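Local coordinates for amino acid adenylation domain-containing protein (Bacillus stratosphericus LAMA 585, PDB 6ULY), which probably selects a branched keto acid and activates it with ATP as an acyl adenylate, for nonribosomal depsipeptide synthesis, at residues Thr203-Asn207 / Val341-Ala345; Ile224-Met229 / Met333-Ala339; Ile476-Val480 / His523-Ile528. All blocks are in the same frame, centred on the assembly; numbering follows the deposited sequence.

How the contacts relate
From the N terminus, the chain first lays down one side of contact 1 at the end of helix 193-207, then one side of contact 2 at the start of helix 224-237. It returns through strand 327-333 and closes contact 2 at 333-339 before contact 1 at 341-345, so contact 2 is nested inside the loop of contact 1. Strand 338-342 serves both, and they touch where Phe342 CZ lies 4.2 Å from Met229 SD. Together they tie two helices to strand 338-342, next to the outermost strand of the nine-stranded sheet. Contact 3 follows in series, its nearest atoms about 28 Å from contact 1, and joins two helices of the C-terminal part.

Contact 1 (Thr203-Asn207 / Val341-Ala345); sequences TVAAN and VFSFA
The ring of Phe342 takes the amide of Asn207 on one face: ND2 sits over the ring centre, 3.4 Å above its plane. Amide and ring planes stand 86° apart, so the amide is upright with its N-O edge turned to the ring, ND2 lower and OD1 towards the CD1 side. At the edge of the same ring, near its plane, comes Thr203, whose OG1 is 3.9 Å from Phe342 CE2; that hydroxyl is also hydrogen-bonded to the backbone of Asn199. Besides its place over Phe342, Asn207 OD1 lies at the edge of the second ring, 3.6 Å from Phe344 CE1. Ala206 O approaches the Phe344 ring obliquely.

What fixes the amide is its own helix. With CG beside the backbone N (chi1 -69°), Asn207 folds back, and ND2 donates to Thr203 O over 3.0 Å. The backbone N of Asn207 gives a second bond to that carbonyl from the opposite face of its plane. OD1 accepts from Arg328 on strand 327-333, so the amide is gripped at both ends while its N-O edge stands over the aromatic face.

In this adenylation domain, amide-aromatic packing thus docks the C-terminal end of helix 193-207 on the last residue of strand 338-342 and the loop after it, with the Phe342 side chain about 6 Å from the bound adenylate.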
# COMPACT_ATOMS: atom_id res chain seq x y z
N THR A 203 27.12 -7.15 14.27
CA THR A 203 27.52 -5.74 14.22
C THR A 203 28.77 -5.49 15.07
O THR A 203 29.67 -4.76 14.65
CB THR A 203 26.36 -4.86 14.69
OG1 THR A 203 25.31 -4.89 13.72
CG2 THR A 203 26.82 -3.41 14.91
N VAL A 204 28.83 -6.09 16.26
CA VAL A 204 30.00 -5.91 17.12
C VAL A 204 31.25 -6.44 16.45
O VAL A 204 32.32 -5.82 16.51
CB VAL A 204 29.76 -6.59 18.49
CG1 VAL A 204 31.05 -6.65 19.30
CG2 VAL A 204 28.68 -5.85 19.26
N ALA A 205 31.15 -7.60 15.80
CA ALA A 205 32.33 -8.21 15.18
C ALA A 205 32.81 -7.41 13.98
O ALA A 205 34.02 -7.25 13.78
CB ALA A 205 32.03 -9.65 14.77
N ALA A 206 31.89 -6.92 13.15
CA ALA A 206 32.29 -6.18 11.96
C ALA A 206 32.91 -4.84 12.32
O ALA A 206 33.88 -4.41 11.67
CB ALA A 206 31.08 -5.99 11.03
N ASN A 207 32.38 -4.17 13.33
CA ASN A 207 32.88 -2.86 13.74
C ASN A 207 33.94 -2.93 14.83
O ASN A 207 34.56 -1.91 15.13
CB ASN A 207 31.73 -1.98 14.23
CG ASN A 207 30.79 -1.59 13.12
OD1 ASN A 207 31.07 -0.67 12.35
ND2 ASN A 207 29.66 -2.28 13.03
N VAL A 341 25.13 -4.32 6.65
CA VAL A 341 26.34 -4.01 5.89
C VAL A 341 26.95 -2.74 6.47
O VAL A 341 26.23 -1.82 6.86
CB VAL A 341 26.05 -3.82 4.39
CG1 VAL A 341 25.72 -5.15 3.73
CG2 VAL A 341 24.93 -2.82 4.17
N PHE A 342 28.28 -2.69 6.51
CA PHE A 342 29.03 -1.52 6.95
C PHE A 342 30.20 -1.30 6.01
O PHE A 342 30.92 -2.25 5.68
CB PHE A 342 29.55 -1.69 8.39
CG PHE A 342 28.47 -1.68 9.44
CD1 PHE A 342 28.04 -0.49 9.99
CD2 PHE A 342 27.91 -2.87 9.89
CE1 PHE A 342 27.06 -0.48 10.97
CE2 PHE A 342 26.94 -2.86 10.86
CZ PHE A 342 26.51 -1.67 11.40
N SER A 343 30.39 -0.05 5.58
CA SER A 343 31.49 0.33 4.71
C SER A 343 32.56 1.05 5.53
O SER A 343 32.26 2.01 6.24
CB SER A 343 31.01 1.23 3.58
OG SER A 343 32.10 1.76 2.84
N PHE A 344 33.81 0.57 5.43
CA PHE A 344 34.93 1.14 6.16
C PHE A 344 35.93 1.82 5.23
O PHE A 344 37.12 1.88 5.52
CB PHE A 344 35.65 0.07 6.97
CG PHE A 344 34.74 -0.84 7.73
CD1 PHE A 344 34.32 -0.51 9.01
CD2 PHE A 344 34.30 -2.03 7.17
CE1 PHE A 344 33.48 -1.35 9.71
CE2 PHE A 344 33.46 -2.86 7.87
CZ PHE A 344 33.05 -2.53 9.14
N ALA A 345 35.45 2.35 4.10
CA ALA A 345 36.31 2.84 3.04
C ALA A 345 36.17 4.32 2.75
O ALA A 345 36.90 4.84 1.89
CB ALA A 345 36.03 2.06 1.74

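Contact 2 (Ile224-Met229 / Met333-Ala339); sequences IGGIVM and MSEISSA. With QA7 (5'-O-{(S)-hydroxy[(4-methyl-2-oxopentanoyl)oxy]phosphoryl}adenosine), chain C.
Ile224 packs across the turn between Met333 and Ser338, and this is the tight part of the contact. Its CG1, anti to the backbone N (chi1 -165°), reaches the turn and lies 3.5 Å from Ser338 N and 3.7 Å from Ser334 CA. The other branch, CG2, turns to the ligand and comes within 3.2 Å of the keto oxygen O31 of QA7. The turn itself is drawn together by Met333 O, which accepts from Ile336 N and Ser338 N on opposite faces of its plane. A G1 beta bulge sets Ser337 and Ser338 together opposite Met333, where strands 327-333 and 338-342 turn back on each other. Along the helix, Val228 CG1 rests near Ser337 and Ser338, while Met229 CB lies 3.6 Å from Ser338 OG.

Towards the acyl end of the ligand the two segments touch each other less, because the acyl chain comes between them; the contact is buried throughout and has no solvent side. There Met229, extended to its sulfur and bent only at chi3 (65°), meets Ala339 with SD 3.8 Å from CB. The same sulfur is 3.8 Å from C03 of QA7, a methyl of the branched acyl chain, and Ala339 CB approaches its other methyl, C01. Gly225 fits closely too, its CA 3.7 Å from C03.

Within these two segments the hydrogen bond to the ligand comes from the backbone: Ser334 N donates to the phosphate oxygen O29 over 2.9 Å, at 162°. The Asp442 side chain and the Ala330 carbonyl add others. Thus an apolar wall receives the branched acyl chain, an amide grips the phosphate, and O31 is approached by carbon, Ile224 CG2 and Ser338 CA, not by a donor of these segments, consistent with a site selecting a keto acid.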
# COMPACT_ATOMS: atom_id res chain seq x y z
N ILE A 224 14.92 1.28 14.44
CA ILE A 224 15.62 0.02 14.68
C ILE A 224 17.10 0.26 14.94
O ILE A 224 17.72 -0.43 15.75
CB ILE A 224 15.39 -0.95 13.50
CG1 ILE A 224 15.80 -2.38 13.89
CG2 ILE A 224 16.15 -0.50 12.25
CD1 ILE A 224 14.77 -3.08 14.75
N GLY A 225 17.69 1.25 14.26
CA GLY A 225 19.08 1.59 14.52
C GLY A 225 19.29 2.20 15.89
O GLY A 225 20.38 2.11 16.46
N GLY A 226 18.25 2.84 16.45
CA GLY A 226 18.37 3.36 17.79
C GLY A 226 18.30 2.28 18.85
O GLY A 226 19.07 2.28 19.81
N ILE A 227 17.39 1.33 18.67
CA ILE A 227 17.18 0.32 19.71
C ILE A 227 18.21 -0.79 19.59
O ILE A 227 18.80 -1.21 20.59
CB ILE A 227 15.74 -0.21 19.67
CG1 ILE A 227 15.53 -1.28 20.74
CG2 ILE A 227 15.38 -0.76 18.28
CD1 ILE A 227 15.78 -0.80 22.17
N VAL A 228 18.48 -1.27 18.37
CA VAL A 228 19.36 -2.42 18.19
C VAL A 228 20.78 -1.96 17.88
O VAL A 228 21.71 -2.24 18.64
CB VAL A 228 18.85 -3.36 17.08
CG1 VAL A 228 19.79 -4.55 16.92
CG2 VAL A 228 17.44 -3.82 17.38
N MET A 229 20.95 -1.25 16.76
CA MET A 229 22.31 -0.97 16.28
C MET A 229 23.13 -0.23 17.33
O MET A 229 24.36 -0.34 17.34
CB MET A 229 22.26 -0.15 14.99
CG MET A 229 23.63 0.09 14.38
SD MET A 229 23.57 0.96 12.80
CE MET A 229 22.91 2.55 13.30
N MET A 333 17.34 -2.84 7.78
CA MET A 333 15.90 -2.72 7.85
C MET A 333 15.44 -3.22 9.21
O MET A 333 16.09 -4.07 9.82
CB MET A 333 15.19 -3.52 6.74
CG MET A 333 15.78 -3.36 5.35
SD MET A 333 14.96 -4.41 4.12
CE MET A 333 13.30 -3.75 4.17
N SER A 334 14.30 -2.70 9.66
CA SER A 334 13.72 -3.21 10.90
C SER A 334 13.50 -4.71 10.81
O SER A 334 13.69 -5.44 11.80
CB SER A 334 12.42 -2.48 11.21
OG SER A 334 11.42 -2.84 10.28
N GLU A 335 13.12 -5.21 9.63
CA GLU A 335 12.83 -6.63 9.45
C GLU A 335 14.06 -7.51 9.62
O GLU A 335 13.92 -8.72 9.82
CB GLU A 335 12.22 -6.89 8.07
CG GLU A 335 10.82 -6.34 7.89
CD GLU A 335 10.81 -4.92 7.35
OE1 GLU A 335 11.82 -4.20 7.52
OE2 GLU A 335 9.79 -4.53 6.75
N ILE A 336 15.26 -6.94 9.53
CA ILE A 336 16.49 -7.71 9.66
C ILE A 336 17.32 -7.17 10.82
O ILE A 336 18.55 -7.32 10.84
CB ILE A 336 17.28 -7.70 8.33
CG1 ILE A 336 17.63 -6.27 7.91
CG2 ILE A 336 16.48 -8.39 7.22
CD1 ILE A 336 18.35 -6.18 6.59
N SER A 337 16.65 -6.54 11.79
CA SER A 337 17.25 -6.14 13.06
C SER A 337 18.29 -5.03 12.92
O SER A 337 19.25 -4.97 13.69
CB SER A 337 17.88 -7.34 13.78
OG SER A 337 16.90 -8.32 14.08
N SER A 338 18.09 -4.13 11.95
CA SER A 338 18.92 -2.94 11.73
C SER A 338 20.01 -3.25 10.71
O SER A 338 19.75 -3.94 9.72
CB SER A 338 19.49 -2.40 13.06
OG SER A 338 20.70 -3.01 13.46
N ALA A 339 21.22 -2.73 10.92
CA ALA A 339 22.22 -2.75 9.85
C ALA A 339 22.75 -4.16 9.62
O ALA A 339 22.92 -4.95 10.55
CB ALA A 339 23.37 -1.82 10.19
C01 QA7 C . 21.57 1.28 9.17
C02 QA7 C . 20.27 1.54 9.83
C03 QA7 C . 20.18 0.75 11.12
C04 QA7 C . 19.24 1.28 8.78
C05 QA7 C . 17.98 0.58 9.18
C06 QA7 C . 16.66 1.18 8.83
C10 QA7 C . 14.73 0.43 6.04
C11 QA7 C . 14.79 0.97 4.77
C12 QA7 C . 15.57 -0.03 3.81
C13 QA7 C . 16.06 0.71 2.96
C14 QA7 C . 16.29 2.18 3.66
C16 QA7 C . 18.27 2.03 4.97
C18 QA7 C . 19.75 2.79 3.64
C19 QA7 C . 20.88 3.24 2.96
C21 QA7 C . 19.63 3.68 1.16
C23 QA7 C . 18.59 2.81 3.00
N15 QA7 C . 17.68 2.35 3.86
N17 QA7 C . 19.54 2.29 4.85
N20 QA7 C . 20.77 3.66 1.74
N22 QA7 C . 18.56 3.27 1.74
N24 QA7 C . 22.12 3.22 3.60
O07 QA7 C . 15.50 0.54 9.05
O09 QA7 C . 14.03 1.23 6.91
O25 QA7 C . 15.65 2.18 4.74
O26 QA7 C . 15.21 1.02 1.84
O27 QA7 C . 14.78 -1.17 3.23
O28 QA7 C . 13.51 1.85 9.30
O29 QA7 C . 13.26 -0.26 8.61
O30 QA7 C . 16.66 2.20 8.36
O31 QA7 C . 18.05 -0.42 9.71
P08 QA7 C . 14.07 0.88 8.44

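Contact 3 (Ile476-Val480 / His523-Ile528); sequences IAEEV and HIKSHI
His527 and Glu479 make the polar link between the segments. NE2 donates to Glu479 OE1 over 2.7 Å at 162°; OE1 accepts through its anti lone pair and lies near the imidazole plane. Carboxylate and ring are turned 54° apart. A chi1 of -171° swings the imidazole away from its own backbone N and across to the turn, and its edge also meets Ile476 O, 3.1 Å from His527 CD2. The nearby carboxylate would tend to favour a protonated imidazole.

Apolar contacts fill the rest. Val480 sends CG1 against His523 CB, at 3.3 Å, and CG2 towards Ile524 CG1, its two branches resting side by side on the turn of helix that carries His523, Ile524 and His527. Further along, Ile476 CG2 lies 3.8 Å from Ile528 CG1, and Ala477 CB touches Ile528 CD1.

Backbone bonding shapes the first segment: Val480 N to Ala477 O closes a type I beta turn that brings Glu479 and Val480 round to the helix. The contact thus joins the end of helix 470-477 to helix 514-532, both packing against strand 502-509, where Ala477, Ile524 and Ile528 meet Leu505; Ile524 and Ile528 also reach Ile539 of strand 539-543.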
# COMPACT_ATOMS: atom_id res chain seq x y z
N ILE A 476 16.89 13.63 -21.89
CA ILE A 476 16.02 14.09 -23.01
C ILE A 476 15.47 15.47 -22.68
O ILE A 476 15.46 16.34 -23.57
CB ILE A 476 14.91 13.08 -23.33
CG1 ILE A 476 15.48 11.88 -24.08
CG2 ILE A 476 13.77 13.74 -24.11
CD1 ILE A 476 14.81 10.57 -23.76
N ALA A 477 15.04 15.69 -21.44
CA ALA A 477 14.55 17.01 -20.99
C ALA A 477 15.63 18.08 -21.20
O ALA A 477 15.28 19.21 -21.56
CB ALA A 477 14.09 16.95 -19.55
N GLU A 478 16.91 17.72 -21.03
CA GLU A 478 18.06 18.66 -21.06
C GLU A 478 18.46 19.00 -22.50
O GLU A 478 19.25 19.93 -22.68
CB GLU A 478 19.26 18.08 -20.30
CG GLU A 478 19.10 18.14 -18.79
CD GLU A 478 20.20 17.46 -17.99
OE1 GLU A 478 20.51 16.28 -18.29
OE2 GLU A 478 20.75 18.11 -17.06
N GLU A 479 17.94 18.29 -23.50
CA GLU A 479 18.18 18.64 -24.92
C GLU A 479 17.32 19.85 -25.32
O GLU A 479 17.65 20.49 -26.34
CB GLU A 479 17.88 17.44 -25.83
CG GLU A 479 18.83 16.27 -25.63
CD GLU A 479 18.37 14.95 -26.25
OE1 GLU A 479 17.22 14.85 -26.74
OE2 GLU A 479 19.17 14.02 -26.25
N VAL A 480 16.27 20.16 -24.56
CA VAL A 480 15.41 21.36 -24.81
C VAL A 480 16.25 22.60 -24.52
O VAL A 480 16.80 22.71 -23.42
CB VAL A 480 14.13 21.35 -23.96
CG1 VAL A 480 13.32 22.62 -24.18
CG2 VAL A 480 13.29 20.12 -24.22
N HIS A 523 8.19 22.54 -24.75
CA HIS A 523 9.21 21.71 -25.44
C HIS A 523 9.56 20.47 -24.61
O HIS A 523 9.76 19.41 -25.21
CB HIS A 523 10.46 22.54 -25.77
CG HIS A 523 10.23 23.58 -26.82
ND1 HIS A 523 9.27 23.46 -27.81
CD2 HIS A 523 10.84 24.77 -27.04
CE1 HIS A 523 9.29 24.52 -28.59
NE2 HIS A 523 10.24 25.34 -28.13
N ILE A 524 9.64 20.60 -23.29
CA ILE A 524 9.92 19.45 -22.38
C ILE A 524 8.82 18.40 -22.60
O ILE A 524 9.13 17.22 -22.85
CB ILE A 524 10.00 19.92 -20.92
CG1 ILE A 524 11.29 20.69 -20.63
CG2 ILE A 524 9.84 18.74 -19.95
CD1 ILE A 524 11.31 21.40 -19.27
N LYS A 525 7.57 18.83 -22.50
CA LYS A 525 6.41 17.92 -22.62
C LYS A 525 6.49 17.22 -23.98
O LYS A 525 6.38 15.98 -24.03
CB LYS A 525 5.13 18.72 -22.40
CG LYS A 525 3.89 17.87 -22.12
CD LYS A 525 2.72 18.63 -21.50
CE LYS A 525 1.52 18.75 -22.42
NZ LYS A 525 0.44 19.56 -21.80
N SER A 526 6.69 17.98 -25.06
CA SER A 526 6.56 17.47 -26.45
C SER A 526 7.82 16.68 -26.84
O SER A 526 7.68 15.66 -27.54
CB SER A 526 6.25 18.57 -27.43
OG SER A 526 7.38 19.39 -27.66
N HIS A 527 9.01 17.12 -26.42
CA HIS A 527 10.28 16.42 -26.74
C HIS A 527 10.36 15.09 -26.00
O HIS A 527 10.87 14.12 -26.57
CB HIS A 527 11.47 17.32 -26.43
CG HIS A 527 12.76 16.78 -26.93
ND1 HIS A 527 12.94 16.38 -28.24
CD2 HIS A 527 13.95 16.58 -26.31
CE1 HIS A 527 14.18 15.95 -28.40
NE2 HIS A 527 14.82 16.06 -27.23
N ILE A 528 9.87 15.02 -24.77
CA ILE A 528 9.84 13.73 -24.02
C ILE A 528 8.78 12.82 -24.64
O ILE A 528 9.03 11.60 -24.76
CB ILE A 528 9.62 13.96 -22.51
CG1 ILE A 528 10.85 14.60 -21.86
CG2 ILE A 528 9.22 12.67 -21.80
CD1 ILE A 528 10.63 14.98 -20.42